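Local coordinates for P35 antigen (Borrelia burgdorferi, PDB 4ALY), which is an outer surface lipoprotein of the Lyme disease spirochaete that is critical to ensure infection after a tick bite, at residues A[133-136]-A[137-140]; A[197-200]-A[201-204]; A[205-208]-A[209-213]; A[220-223]-A[224-228]. One frame throughout, in Å; residues are numbered along the deposited sequence.

Contact 1 (A[133-136]-A[137-140]); sequences RMLY and TSLN. With SO4 (sulfate ion), chain D.
R133 meets T137, one turn later, at the end of helix 129-137. T137 N bonds to R133 O at 2.8 Å, and the arginine side chain, bent at chi2 and chi3, curls back so that its NH1 reaches T137 OG1 at 2.6 Å. The hydroxyl lies 5° out of the guanidinium plane, at the edge of the group. The arginine is long enough to reach T137 with NH1 and E182, in a salt bridge, with NH2, and the buried threonine hydroxyl is shared between R133 and D93. M134 CB lies over one face of the guanidinium, toward its rim, and the side chain packs on F175 of helix 163-189; M134 O receives only a weak bond from S138 N. L135 O takes the S138 hydroxyl at 2.7 Å; with chi1 at 83°, OG lies between the backbone N and the carbonyl carbon and folds back over the preceding turn. Y136 O accepts L139 N at 3.0 Å. Here the helix ends in a Schellman motif: N140, with a positive phi that asparagine tolerates better than most non-glycine residues, is the C-prime residue, and its N bonds to T137 O at 2.7 Å. The Y136 ring lies edge-to-face with F103, and its OH bonds to E98. At the end of the turn, the exposed N140 offers ND2 to sulfate O3 at 3.0 Å, a weak bond to an ion probably from the crystallisation liquor.

Contact 2 (A[197-200]-A[201-204]); sequences QLNK and PNLE
N199 lays its amide across the ring of P201 at about a right angle, and L198 crosses L203 obliquely, the leucine pair being the apolar packing here. CG of N199 is anti to the backbone N (chi1 165°), which carries the amide forward: OD1 comes to 3.0 Å from P201 CD, and ND2 lies 3.1 Å from N202 OD1. In the leucine pair, L198 CD1 touches L203 CD2 at 3.9 Å. Both leucines hold CG beside the backbone N, and each continues into a neighbour, L203 against L75 and I76 of helix 70-95, L198 against I274 and I278. L198 also meets N202 at about a right angle, CD2 to ND2 at 4.1 Å. This is the start of helix 200-233, with N199 at the N-cap position, K200 as the first helical residue and P201 in the first turn, where a residue without an N-H costs no helical bond. Asparagine is a common N-cap residue because its short side chain can reach the N-H groups of the first turn. As modelled, however, N199 directs ND2 rather than OD1 at N202 N, a pairing of two donors and not a capping hydrogen bond. The first backbone bonds are a weak one from L203 N to N199 O and a firmer one from E204 N to K200 O at 3.0 Å. The K200 and E204 side chains run side by side, pointing the same way. Their salt bridge is long, 4.0 Å from NZ to OE2.

Contact 3 (A[205-208]-A[209-213]); sequences TLYN and DFEKL
T205 and D209 lie one turn apart, CG2 against the carboxylate, and the backbone bond between them, D209 N to T205 O, measures 2.4 Å, short enough for its exact length to be doubtful. The next carbonyls are served in order. L206 O takes F210 N at 3.2 Å; Y207 O holds E211 N only weakly; and N208 O receives K212 N at 3.1 Å. The T205 hydroxyl bonds weakly to P201 O, a turn earlier, while its CG2 sits 3.6 Å from D209 OD1. Threonine suits this partly exposed place, its hydroxyl turned back to a carbonyl and its methyl left for packing. D209 OD1 lies 3.1 Å from T205 O, two acceptors with no bond between them, and the buried side chain packs on L267 and T270 of helix 254-275. Y207 leaves the backbone away from the next turn, but its ring end comes round to E211, OH 3.3 Å from OE2, the ring and carboxylate planes 78° apart. F210 has no polar group to satisfy and packs between helices 70-95 and 163-189, on R82, S83, I184 and I188. With L206 and L213 also buried, and N208, E211 and K212 more open to solvent, this is an amphipathic turn of the kind found in an alpha-helical bundle.

Contact 4 (A[220-223]-A[224-228]); sequences WLKD and TDDLI
From W220 to L227 the backbone bonds step regularly along helix 200-233, with L221 O taking D225 N at 3.2 Å, K222 O taking D226 N at 3.0 Å, and D223 O taking L227 N at 3.1 Å. The exception is W220 O, which T224 N reaches only weakly. The T224 hydroxyl, anti to the carbonyl carbon (chi1 -58°), also bonds to W220 O, OG1 at a very short 2.5 Å, a value to treat with caution. The same hydroxyl stands 4.2 Å above the indole plane, over its centre. A small beta-branched residue suits this buried place, since it lends its proton to the backbone and its side chain also packs on L139 and L149. On the exposed side, K222 slants across D226. Its chain bends at chi2, chi3 and chi4, so that CD lies 3.3 Å from D226 OD2 while NZ makes only a long salt bridge to the same oxygen, at 3.7 Å. The other two acids find their cations on neighbouring helices: D223 pairs with R173 of helix 163-189, and D225 with K145 of helix 143-157. Between these helices the apolar groups fill in. W220 lies on T169 and L170, its NE1 hydrogen-bonded to S138 OG, while L227 packs on L149, and I228 on K145 and N148, along helix 143-157.

Contacts 2, 3 and 4 follow one another along helix 200-233, from its N-terminus at the surface, its centre about 27 Å from the chain centre, to partly buried turns about 16 and 13 Å away. Contact 1, a buried helix end about 6 Å from the centre, touches only contact 4: L139 and N140 pack against T224 and L221 there, and S138 OG probably hydrogen-bonds to W220 NE1. Chemistry follows place. Contact 1 joins buried hydroxyls with a partly exposed arginine round a helix C-terminus, whereas contact 2, at a helix N-terminus, leaves its charged pair loose. Contact 3 wedges a phenylalanine between neighbouring helices, and contact 4 ties two of its acids to neighbouring helices through salt bridges.

Contact 1 (A[133-136]-A[137-140])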
loop_
_atom_site.group_PDB
_atom_site.type_symbol
_atom_site.label_atom_id
_atom_site.label_comp_id
_atom_site.label_asym_id
_atom_site.label_seq_id
_atom_site.Cartn_x
_atom_site.Cartn_y
_atom_site.Cartn_z
ATOM N N ARG A 133 -2.807 -8.379 -5.193
ATOM C CA ARG A 133 -3.630 -8.549 -3.983
ATOM C C ARG A 133 -3.296 -7.478 -2.905
ATOM O O ARG A 133 -4.222 -6.752 -2.372
ATOM C CB ARG A 133 -3.514 -10.002 -3.431
ATOM C CG ARG A 133 -4.666 -10.411 -2.456
ATOM C CD ARG A 133 -4.472 -9.794 -1.054
ATOM N NE ARG A 133 -3.145 -10.085 -0.538
ATOM C CZ ARG A 133 -2.578 -9.376 0.420
ATOM N NH1 ARG A 133 -3.232 -8.338 0.882
ATOM N NH2 ARG A 133 -1.372 -9.662 0.891
ATOM N N MET A 134 -1.996 -7.284 -2.646
ATOM C CA MET A 134 -1.532 -6.271 -1.643
ATOM C C MET A 134 -1.976 -4.897 -2.132
ATOM O O MET A 134 -2.446 -4.087 -1.383
ATOM C CB MET A 134 -0.024 -6.336 -1.466
ATOM C CG MET A 134 0.453 -6.975 -0.170
ATOM S SD MET A 134 2.099 -7.651 -0.384
ATOM C CE MET A 134 2.224 -8.865 0.942
ATOM N N LEU A 135 -1.892 -4.642 -3.424
ATOM C CA LEU A 135 -2.375 -3.382 -3.893
ATOM C C LEU A 135 -3.907 -3.213 -3.584
ATOM O O LEU A 135 -4.350 -2.122 -3.197
ATOM C CB LEU A 135 -2.132 -3.294 -5.384
ATOM C CG LEU A 135 -2.669 -2.051 -6.072
ATOM C CD1 LEU A 135 -2.044 -0.758 -5.487
ATOM C CD2 LEU A 135 -2.357 -2.231 -7.582
ATOM N N TYR A 136 -4.703 -4.283 -3.770
ATOM C CA TYR A 136 -6.161 -4.181 -3.596
ATOM C C TYR A 136 -6.474 -3.977 -2.108
ATOM O O TYR A 136 -7.318 -3.159 -1.749
ATOM C CB TYR A 136 -6.871 -5.453 -4.106
ATOM C CG TYR A 136 -6.646 -5.848 -5.556
ATOM C CD1 TYR A 136 -6.466 -4.890 -6.562
ATOM C CD2 TYR A 136 -6.611 -7.189 -5.926
ATOM C CE1 TYR A 136 -6.301 -5.252 -7.893
ATOM C CE2 TYR A 136 -6.393 -7.572 -7.239
ATOM C CZ TYR A 136 -6.270 -6.579 -8.235
ATOM O OH TYR A 136 -6.087 -6.943 -9.573
ATOM N N THR A 137 -5.788 -4.729 -1.253
ATOM C CA THR A 137 -5.862 -4.571 0.167
ATOM C C THR A 137 -5.492 -3.144 0.600
ATOM O O THR A 137 -6.079 -2.642 1.578
ATOM C CB THR A 137 -4.945 -5.599 0.837
ATOM O OG1 THR A 137 -5.388 -6.899 0.449
ATOM C CG2 THR A 137 -4.996 -5.537 2.323
ATOM N N SER A 138 -4.623 -2.462 -0.165
ATOM C CA SER A 138 -4.145 -1.144 0.250
ATOM C C SER A 138 -5.256 -0.153 0.115
ATOM O O SER A 138 -5.196 0.980 0.621
ATOM C CB SER A 138 -2.892 -0.724 -0.546
ATOM O OG SER A 138 -3.206 -0.150 -1.806
ATOM N N LEU A 139 -6.268 -0.563 -0.625
ATOM C CA LEU A 139 -7.455 0.273 -0.812
ATOM C C LEU A 139 -8.607 -0.459 -0.059
ATOM O O LEU A 139 -9.782 -0.414 -0.493
ATOM C CB LEU A 139 -7.737 0.430 -2.348
ATOM C CG LEU A 139 -6.831 1.376 -3.156
ATOM C CD1 LEU A 139 -6.719 1.179 -4.707
ATOM C CD2 LEU A 139 -7.204 2.802 -2.784
ATOM N N ASN A 140 -8.241 -1.208 0.997
ATOM C CA ASN A 140 -9.254 -1.928 1.808
ATOM C C ASN A 140 -10.122 -2.943 1.052
ATOM O O ASN A 140 -11.195 -3.296 1.482
ATOM C CB ASN A 140 -10.159 -0.918 2.570
ATOM C CG ASN A 140 -9.404 -0.162 3.669
ATOM O OD1 ASN A 140 -8.338 -0.555 4.098
ATOM N ND2 ASN A 140 -9.956 0.915 4.103
HETATM S S SO4 D . -13.838 0.944 3.186
HETATM O O1 SO4 D . -14.216 -0.246 2.383
HETATM O O2 SO4 D . -13.186 1.990 2.335
HETATM O O3 SO4 D . -12.931 0.512 4.274
HETATM O O4 SO4 D . -15.065 1.483 3.814
#

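Contact 2 (A[197-200]-A[201-204])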
loop_
_atom_site.group_PDB
_atom_site.type_symbol
_atom_site.label_atom_id
_atom_site.label_comp_id
_atom_site.label_asym_id
_atom_site.label_seq_id
_atom_site.Cartn_x
_atom_site.Cartn_y
_atom_site.Cartn_z
ATOM N N GLN A 197 9.934 -9.806 26.750
ATOM C CA GLN A 197 11.355 -9.614 27.015
ATOM C C GLN A 197 11.841 -8.240 26.637
ATOM O O GLN A 197 13.033 -7.935 26.828
ATOM C CB GLN A 197 12.202 -10.610 26.256
ATOM C CG GLN A 197 12.255 -11.995 26.865
ATOM C CD GLN A 197 13.247 -12.871 26.107
ATOM O OE1 GLN A 197 12.993 -14.052 25.883
ATOM N NE2 GLN A 197 14.369 -12.273 25.666
ATOM N N LEU A 198 10.945 -7.418 26.082
ATOM C CA LEU A 198 11.353 -6.134 25.536
ATOM C C LEU A 198 11.136 -4.958 26.464
ATOM O O LEU A 198 10.157 -4.843 27.189
ATOM C CB LEU A 198 10.738 -5.862 24.155
ATOM C CG LEU A 198 11.207 -6.626 22.916
ATOM C CD1 LEU A 198 10.293 -6.228 21.773
ATOM C CD2 LEU A 198 12.657 -6.367 22.527
ATOM N N ASN A 199 12.143 -4.119 26.448
ATOM C CA ASN A 199 12.143 -2.780 26.969
ATOM C C ASN A 199 10.783 -2.107 26.627
ATOM O O ASN A 199 10.233 -2.385 25.552
ATOM C CB ASN A 199 13.341 -2.178 26.210
ATOM C CG ASN A 199 13.395 -0.693 26.253
ATOM O OD1 ASN A 199 13.571 -0.102 27.308
ATOM N ND2 ASN A 199 13.289 -0.072 25.090
ATOM N N LYS A 200 10.209 -1.262 27.494
ATOM C CA LYS A 200 9.003 -0.581 27.061
ATOM C C LYS A 200 9.184 0.612 26.065
ATOM O O LYS A 200 8.261 0.903 25.300
ATOM C CB LYS A 200 7.951 -0.310 28.179
ATOM C CG LYS A 200 7.777 1.163 28.515
ATOM C CD LYS A 200 6.380 1.661 28.785
ATOM C CE LYS A 200 6.525 3.148 29.176
ATOM N NZ LYS A 200 5.303 4.003 29.086
ATOM N N PRO A 201 10.333 1.307 26.058
ATOM C CA PRO A 201 10.572 2.184 24.872
ATOM C C PRO A 201 10.430 1.529 23.429
ATOM O O PRO A 201 9.771 2.110 22.546
ATOM C CB PRO A 201 12.004 2.702 25.125
ATOM C CG PRO A 201 12.077 2.788 26.629
ATOM C CD PRO A 201 11.180 1.710 27.201
ATOM N N ASN A 202 11.059 0.369 23.219
ATOM C CA ASN A 202 10.855 -0.493 22.045
ATOM C C ASN A 202 9.387 -0.903 21.757
ATOM O O ASN A 202 8.870 -0.663 20.647
ATOM C CB ASN A 202 11.710 -1.752 22.208
ATOM C CG ASN A 202 13.202 -1.436 22.208
ATOM O OD1 ASN A 202 13.590 -0.284 22.044
ATOM N ND2 ASN A 202 14.044 -2.472 22.347
ATOM N N LEU A 203 8.720 -1.523 22.741
ATOM C CA LEU A 203 7.259 -1.747 22.673
ATOM C C LEU A 203 6.446 -0.513 22.286
ATOM O O LEU A 203 5.443 -0.638 21.593
ATOM C CB LEU A 203 6.710 -2.365 23.948
ATOM C CG LEU A 203 7.289 -3.714 24.372
ATOM C CD1 LEU A 203 6.714 -4.137 25.712
ATOM C CD2 LEU A 203 7.033 -4.813 23.351
ATOM N N GLU A 204 6.889 0.677 22.669
ATOM C CA GLU A 204 6.160 1.909 22.284
ATOM C C GLU A 204 6.361 2.272 20.824
ATOM O O GLU A 204 5.430 2.716 20.156
ATOM C CB GLU A 204 6.585 3.142 23.148
ATOM C CG GLU A 204 5.938 3.201 24.516
ATOM C CD GLU A 204 4.432 3.335 24.444
ATOM O OE1 GLU A 204 3.896 3.606 23.345
ATOM O OE2 GLU A 204 3.775 3.162 25.487
#

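Contact 3 (A[205-208]-A[209-213])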
loop_
_atom_site.group_PDB
_atom_site.type_symbol
_atom_site.label_atom_id
_atom_site.label_comp_id
_atom_site.label_asym_id
_atom_site.label_seq_id
_atom_site.Cartn_x
_atom_site.Cartn_y
_atom_site.Cartn_z
ATOM N N THR A 205 7.609 2.146 20.377
ATOM C CA THR A 205 7.975 2.548 19.056
ATOM C C THR A 205 7.278 1.614 18.065
ATOM O O THR A 205 6.614 2.061 17.101
ATOM C CB THR A 205 9.499 2.532 18.878
ATOM O OG1 THR A 205 10.025 3.706 19.488
ATOM C CG2 THR A 205 9.888 2.560 17.367
ATOM N N LEU A 206 7.346 0.321 18.340
ATOM C CA LEU A 206 6.742 -0.595 17.392
ATOM C C LEU A 206 5.227 -0.398 17.353
ATOM O O LEU A 206 4.598 -0.380 16.282
ATOM C CB LEU A 206 7.313 -2.037 17.513
ATOM C CG LEU A 206 6.709 -3.226 18.217
ATOM C CD1 LEU A 206 7.766 -4.048 18.952
ATOM C CD2 LEU A 206 5.648 -2.727 19.159
ATOM N N TYR A 207 4.673 -0.052 18.500
ATOM C CA TYR A 207 3.281 0.333 18.540
ATOM C C TYR A 207 3.013 1.684 17.846
ATOM O O TYR A 207 2.009 1.841 17.122
ATOM C CB TYR A 207 2.775 0.327 19.961
ATOM C CG TYR A 207 1.387 0.873 20.020
ATOM C CD1 TYR A 207 0.253 0.069 19.717
ATOM C CD2 TYR A 207 1.195 2.207 20.293
ATOM C CE1 TYR A 207 -1.030 0.618 19.754
ATOM C CE2 TYR A 207 -0.054 2.746 20.319
ATOM C CZ TYR A 207 -1.147 1.970 20.057
ATOM O OH TYR A 207 -2.333 2.632 20.108
ATOM N N ASN A 208 3.899 2.658 18.058
ATOM C CA ASN A 208 3.837 3.905 17.305
ATOM C C ASN A 208 4.104 3.694 15.799
ATOM O O ASN A 208 3.494 4.352 14.966
ATOM C CB ASN A 208 4.768 4.955 17.918
ATOM C CG ASN A 208 4.235 5.489 19.258
ATOM O OD1 ASN A 208 3.027 5.721 19.414
ATOM N ND2 ASN A 208 5.121 5.671 20.225
ATOM N N ASP A 209 5.006 2.776 15.453
ATOM C CA ASP A 209 5.218 2.451 14.063
ATOM C C ASP A 209 3.878 2.092 13.360
ATOM O O ASP A 209 3.563 2.642 12.303
ATOM C CB ASP A 209 6.284 1.376 13.956
ATOM C CG ASP A 209 7.717 1.950 14.190
ATOM O OD1 ASP A 209 7.830 3.179 14.438
ATOM O OD2 ASP A 209 8.734 1.197 14.082
ATOM N N PHE A 210 3.050 1.257 13.988
ATOM C CA PHE A 210 1.715 0.940 13.453
ATOM C C PHE A 210 0.884 2.155 13.178
ATOM O O PHE A 210 0.189 2.214 12.172
ATOM C CB PHE A 210 0.919 -0.055 14.323
ATOM C CG PHE A 210 1.289 -1.469 14.051
ATOM C CD1 PHE A 210 1.358 -1.927 12.702
ATOM C CD2 PHE A 210 1.651 -2.332 15.082
ATOM C CE1 PHE A 210 1.742 -3.238 12.394
ATOM C CE2 PHE A 210 2.054 -3.634 14.788
ATOM C CZ PHE A 210 2.097 -4.097 13.454
ATOM N N GLU A 211 0.973 3.128 14.061
ATOM C CA GLU A 211 0.237 4.366 13.903
ATOM C C GLU A 211 0.626 5.196 12.720
ATOM O O GLU A 211 -0.235 5.827 12.098
ATOM C CB GLU A 211 0.399 5.204 15.155
ATOM C CG GLU A 211 -0.918 5.367 15.883
ATOM C CD GLU A 211 -0.769 5.416 17.392
ATOM O OE1 GLU A 211 0.346 5.658 17.924
ATOM O OE2 GLU A 211 -1.800 5.200 18.052
ATOM N N LYS A 212 1.917 5.259 12.425
ATOM C CA LYS A 212 2.362 6.008 11.263
ATOM C C LYS A 212 1.994 5.266 9.984
ATOM O O LYS A 212 1.516 5.861 9.023
ATOM C CB LYS A 212 3.852 6.344 11.349
ATOM C CG LYS A 212 4.075 7.564 12.228
ATOM C CD LYS A 212 5.446 7.524 12.863
ATOM C CE LYS A 212 5.398 7.874 14.337
ATOM N NZ LYS A 212 6.685 7.340 14.817
ATOM N N LEU A 213 2.180 3.960 10.014
ATOM C CA LEU A 213 1.715 3.121 8.942
ATOM C C LEU A 213 0.248 3.333 8.594
ATOM O O LEU A 213 -0.049 3.527 7.407
ATOM C CB LEU A 213 1.988 1.671 9.277
ATOM C CG LEU A 213 3.043 0.923 8.463
ATOM C CD1 LEU A 213 4.031 1.755 7.669
ATOM C CD2 LEU A 213 3.674 -0.173 9.324
#

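Contact 4 (A[220-223]-A[224-228])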
loop_
_atom_site.group_PDB
_atom_site.type_symbol
_atom_site.label_atom_id
_atom_site.label_comp_id
_atom_site.label_asym_id
_atom_site.label_seq_id
_atom_site.Cartn_x
_atom_site.Cartn_y
_atom_site.Cartn_z
ATOM N N TRP A 220 -3.373 7.769 1.623
ATOM C CA TRP A 220 -3.518 7.070 0.325
ATOM C C TRP A 220 -4.973 6.814 0.049
ATOM O O TRP A 220 -5.444 6.993 -1.068
ATOM C CB TRP A 220 -2.703 5.784 0.342
ATOM C CG TRP A 220 -2.965 4.763 -0.737
ATOM C CD1 TRP A 220 -3.469 3.491 -0.577
ATOM C CD2 TRP A 220 -2.694 4.879 -2.189
ATOM N NE1 TRP A 220 -3.518 2.827 -1.782
ATOM C CE2 TRP A 220 -3.098 3.620 -2.784
ATOM C CE3 TRP A 220 -2.168 5.887 -3.025
ATOM C CZ2 TRP A 220 -2.966 3.374 -4.160
ATOM C CZ3 TRP A 220 -2.041 5.634 -4.413
ATOM C CH2 TRP A 220 -2.450 4.422 -4.966
ATOM N N LEU A 221 -5.720 6.448 1.079
ATOM C CA LEU A 221 -7.158 6.205 0.891
ATOM C C LEU A 221 -7.853 7.504 0.608
ATOM O O LEU A 221 -8.737 7.564 -0.261
ATOM C CB LEU A 221 -7.799 5.507 2.108
ATOM C CG LEU A 221 -7.413 4.028 2.418
ATOM C CD1 LEU A 221 -7.743 3.628 3.862
ATOM C CD2 LEU A 221 -8.117 3.120 1.424
ATOM N N LYS A 222 -7.473 8.544 1.349
ATOM C CA LYS A 222 -8.034 9.893 1.128
ATOM C C LYS A 222 -7.694 10.531 -0.264
ATOM O O LYS A 222 -8.565 11.141 -0.955
ATOM C CB LYS A 222 -7.652 10.802 2.307
ATOM C CG LYS A 222 -8.183 12.236 2.207
ATOM C CD LYS A 222 -7.104 13.233 1.767
ATOM C CE LYS A 222 -6.981 14.391 2.778
ATOM N NZ LYS A 222 -7.959 15.501 2.555
ATOM N N ASP A 223 -6.441 10.421 -0.683
ATOM C CA ASP A 223 -6.099 11.038 -1.988
ATOM C C ASP A 223 -6.812 10.309 -3.127
ATOM O O ASP A 223 -7.106 10.913 -4.145
ATOM C CB ASP A 223 -4.577 11.118 -2.261
ATOM C CG ASP A 223 -3.834 12.085 -1.320
ATOM O OD1 ASP A 223 -4.455 13.024 -0.800
ATOM O OD2 ASP A 223 -2.621 11.885 -1.089
ATOM N N THR A 224 -7.174 9.048 -2.894
ATOM C CA THR A 224 -7.745 8.167 -3.918
ATOM C C THR A 224 -9.154 8.555 -4.114
ATOM O O THR A 224 -9.607 8.681 -5.244
ATOM C CB THR A 224 -7.836 6.686 -3.491
ATOM O OG1 THR A 224 -6.573 6.210 -3.145
ATOM C CG2 THR A 224 -8.198 5.898 -4.632
ATOM N N ASP A 225 -9.869 8.683 -3.008
ATOM C CA ASP A 225 -11.263 9.114 -3.014
ATOM C C ASP A 225 -11.353 10.520 -3.599
ATOM O O ASP A 225 -12.259 10.777 -4.354
ATOM C CB ASP A 225 -11.815 9.148 -1.588
ATOM C CG ASP A 225 -11.933 7.751 -0.956
ATOM O OD1 ASP A 225 -12.258 6.753 -1.665
ATOM O OD2 ASP A 225 -11.770 7.656 0.274
ATOM N N ASP A 226 -10.426 11.421 -3.267
ATOM C CA ASP A 226 -10.574 12.807 -3.748
ATOM C C ASP A 226 -10.382 12.862 -5.245
ATOM O O ASP A 226 -11.057 13.654 -5.955
ATOM C CB ASP A 226 -9.626 13.810 -3.052
ATOM C CG ASP A 226 -9.905 13.958 -1.551
ATOM O OD1 ASP A 226 -11.044 13.783 -1.084
ATOM O OD2 ASP A 226 -8.979 14.261 -0.808
ATOM N N LEU A 227 -9.484 11.993 -5.722
ATOM C CA LEU A 227 -9.191 11.929 -7.148
ATOM C C LEU A 227 -10.468 11.464 -7.875
ATOM O O LEU A 227 -10.863 12.077 -8.862
ATOM C CB LEU A 227 -8.017 10.985 -7.422
ATOM C CG LEU A 227 -7.819 10.823 -8.946
ATOM C CD1 LEU A 227 -7.550 12.220 -9.572
ATOM C CD2 LEU A 227 -6.754 9.771 -9.282
ATOM N N ILE A 228 -11.113 10.417 -7.360
ATOM C CA ILE A 228 -12.359 9.882 -7.886
ATOM C C ILE A 228 -13.416 11.008 -7.894
ATOM O O ILE A 228 -14.103 11.208 -8.915
ATOM C CB ILE A 228 -12.824 8.672 -7.009
ATOM C CG1 ILE A 228 -11.901 7.431 -7.197
ATOM C CG2 ILE A 228 -14.319 8.324 -7.195
ATOM C CD1 ILE A 228 -12.360 6.177 -6.409
#